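PDB 2PZZ: UPF0201 protein MJ1564 from Methanocaldococcus jannaschii DSM 2661, which is of unknown function but folds like RNA-binding proteins, although a role in binding RNA is thought unlikely. Local coordinates for residues E112-I116 / M117-K121. Sequence-based numbering, arbitrary orientation.
Sequences ENEDI and MKIIK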
loop_
_atom_site.group_PDB
_atom_site.type_symbol
_atom_site.label_atom_id
_atom_site.label_comp_id
_atom_site.label_asym_id
_atom_site.label_seq_id
_atom_site.Cartn_x
_atom_site.Cartn_y
_atom_site.Cartn_z
ATOM N N GLU A 112 -15.273 -28.929 10.650
ATOM C CA GLU A 112 -16.531 -29.667 10.601
ATOM C C GLU A 112 -17.334 -29.677 11.904
ATOM O O GLU A 112 -18.528 -29.969 11.885
ATOM C CB GLU A 112 -16.265 -31.113 10.158
ATOM C CG GLU A 112 -15.290 -31.877 11.068
ATOM C CD GLU A 112 -15.087 -33.333 10.654
ATOM O OE1 GLU A 112 -14.025 -33.900 10.995
ATOM O OE2 GLU A 112 -15.983 -33.912 10.002
ATOM N N ASN A 113 -16.703 -29.366 13.033
ATOM C CA ASN A 113 -17.437 -29.380 14.300
ATOM C C ASN A 113 -17.686 -27.998 14.875
ATOM O O ASN A 113 -18.232 -27.864 15.977
ATOM C CB ASN A 113 -16.705 -30.246 15.324
ATOM C CG ASN A 113 -16.363 -31.615 14.776
ATOM O OD1 ASN A 113 -17.226 -32.315 14.235
ATOM N ND2 ASN A 113 -15.102 -32.005 14.908
ATOM N N GLU A 114 -17.297 -26.976 14.121
ATOM C CA GLU A 114 -17.488 -25.587 14.525
ATOM C C GLU A 114 -18.590 -24.925 13.691
ATOM O O GLU A 114 -18.835 -25.312 12.548
ATOM C CB GLU A 114 -16.186 -24.796 14.335
ATOM C CG GLU A 114 -15.058 -25.144 15.304
ATOM C CD GLU A 114 -15.340 -24.687 16.726
ATOM O OE1 GLU A 114 -16.322 -23.936 16.932
ATOM O OE2 GLU A 114 -14.575 -25.071 17.639
ATOM N N ASP A 115 -19.254 -23.936 14.275
ATOM C CA ASP A 115 -20.298 -23.175 13.590
ATOM C C ASP A 115 -19.649 -21.813 13.315
ATOM O O ASP A 115 -19.241 -21.122 14.247
ATOM C CB ASP A 115 -21.517 -22.998 14.503
ATOM C CG ASP A 115 -22.682 -22.307 13.806
ATOM O OD1 ASP A 115 -22.467 -21.658 12.764
ATOM O OD2 ASP A 115 -23.820 -22.399 14.314
ATOM N N ILE A 116 -19.548 -21.435 12.043
ATOM C CA ILE A 116 -18.909 -20.176 11.669
ATOM C C ILE A 116 -19.540 -18.943 12.329
ATOM O O ILE A 116 -18.832 -18.002 12.684
ATOM C CB ILE A 116 -18.877 -20.007 10.120
ATOM C CG1 ILE A 116 -17.635 -19.204 9.712
ATOM C CG2 ILE A 116 -20.164 -19.343 9.614
ATOM C CD1 ILE A 116 -17.667 -17.764 10.092
HETATM N N MSE A 117 -20.858 -18.955 12.518
HETATM C CA MSE A 117 -21.529 -17.823 13.148
HETATM C C MSE A 117 -21.174 -17.717 14.623
HETATM O O MSE A 117 -21.151 -16.619 15.176
HETATM C CB MSE A 117 -23.053 -17.926 12.999
HETATM C CG MSE A 117 -23.665 -16.835 12.124
HETATM SE SE MSE A 117 -23.363 -15.020 12.779
HETATM C CE MSE A 117 -25.036 -14.754 13.707
ATOM N N LYS A 118 -20.906 -18.853 15.266
ATOM C CA LYS A 118 -20.537 -18.838 16.675
ATOM C C LYS A 118 -19.124 -18.301 16.811
ATOM O O LYS A 118 -18.793 -17.649 17.800
ATOM C CB LYS A 118 -20.626 -20.238 17.288
ATOM C CG LYS A 118 -22.035 -20.616 17.736
ATOM C CD LYS A 118 -22.050 -21.935 18.497
ATOM C CE LYS A 118 -23.448 -22.258 19.011
ATOM N NZ LYS A 118 -23.451 -23.452 19.907
ATOM N N ILE A 119 -18.293 -18.583 15.809
ATOM C CA ILE A 119 -16.911 -18.111 15.797
ATOM C C ILE A 119 -16.959 -16.585 15.776
ATOM O O ILE A 119 -16.244 -15.908 16.527
ATOM C CB ILE A 119 -16.169 -18.583 14.518
ATOM C CG1 ILE A 119 -16.016 -20.107 14.525
ATOM C CG2 ILE A 119 -14.809 -17.890 14.407
ATOM C CD1 ILE A 119 -15.068 -20.608 15.561
ATOM N N ILE A 120 -17.825 -16.059 14.911
ATOM C CA ILE A 120 -17.970 -14.619 14.751
ATOM C C ILE A 120 -18.527 -13.922 15.982
ATOM O O ILE A 120 -18.066 -12.841 16.337
ATOM C CB ILE A 120 -18.849 -14.291 13.526
ATOM C CG1 ILE A 120 -18.128 -14.737 12.250
ATOM C CG2 ILE A 120 -19.139 -12.794 13.474
ATOM C CD1 ILE A 120 -18.898 -14.463 10.969
ATOM N N LYS A 121 -19.522 -14.528 16.621
ATOM C CA LYS A 121 -20.110 -13.945 17.824
ATOM C C LYS A 121 -19.064 -13.930 18.930
ATOM O O LYS A 121 -19.010 -13.019 19.750
ATOM C CB LYS A 121 -21.331 -14.762 18.276
ATOM C CG LYS A 121 -22.580 -14.518 17.432
ATOM C CD LYS A 121 -23.729 -15.457 17.811
ATOM C CE LYS A 121 -24.987 -15.144 16.988
ATOM N NZ LYS A 121 -26.055 -16.202 17.055
#
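Asp115 occupies the N-cap of helix 116-123, and its carbonyl starts the helical ladder: Ile119 N donates to Asp115 O at 3.1 Å, in the carbonyl plane, while Lys118 N reaches the same oxygen only weakly, with an N-H...O angle of 127°. The next rung, Ile120 N to Ile116 O at 3.1 Å, confirms that regular i to i+4 bonding is established within one residue of the cap. The Asp115 side chain serves the first turn as well. With CG anti to the backbone N (chi1 -176°), the carboxylate lies beside its own carbonyl carbon and OD1 accepts from Met117 N at 3.2 Å; the donor stands 49° out of the carboxylate plane, so the group is met from above. Along the outer side, CB of Asp115 rests 4.0 Å from CB of Lys118, whose chain then runs on extended. Their charged ends do not touch, OD2 of Asp115 and NZ of Lys118 being 5.7 Å apart. Another side of the turn is apolar: CD1 of Ile116 meets CD1 of Ile120 at 3.6 Å, the two side chains meeting at a slant. Both isoleucines also touch Met75, and Ile120 reaches Leu71 and Arg68, which places this side of the turn against helix 64-73 and the loop after it. Ile119 faces back toward the incoming loop, where its CD1 lies 3.8 Å from OE1 of Glu114, whose chain bends at chi2 and crosses that of Ile119 at about a right angle. Chemically, the cap supplies an acceptor to an amide NH that has no preceding helical turn to provide one, and the negative charge of Asp115 would probably interact favourably with the positive end of the helix dipole.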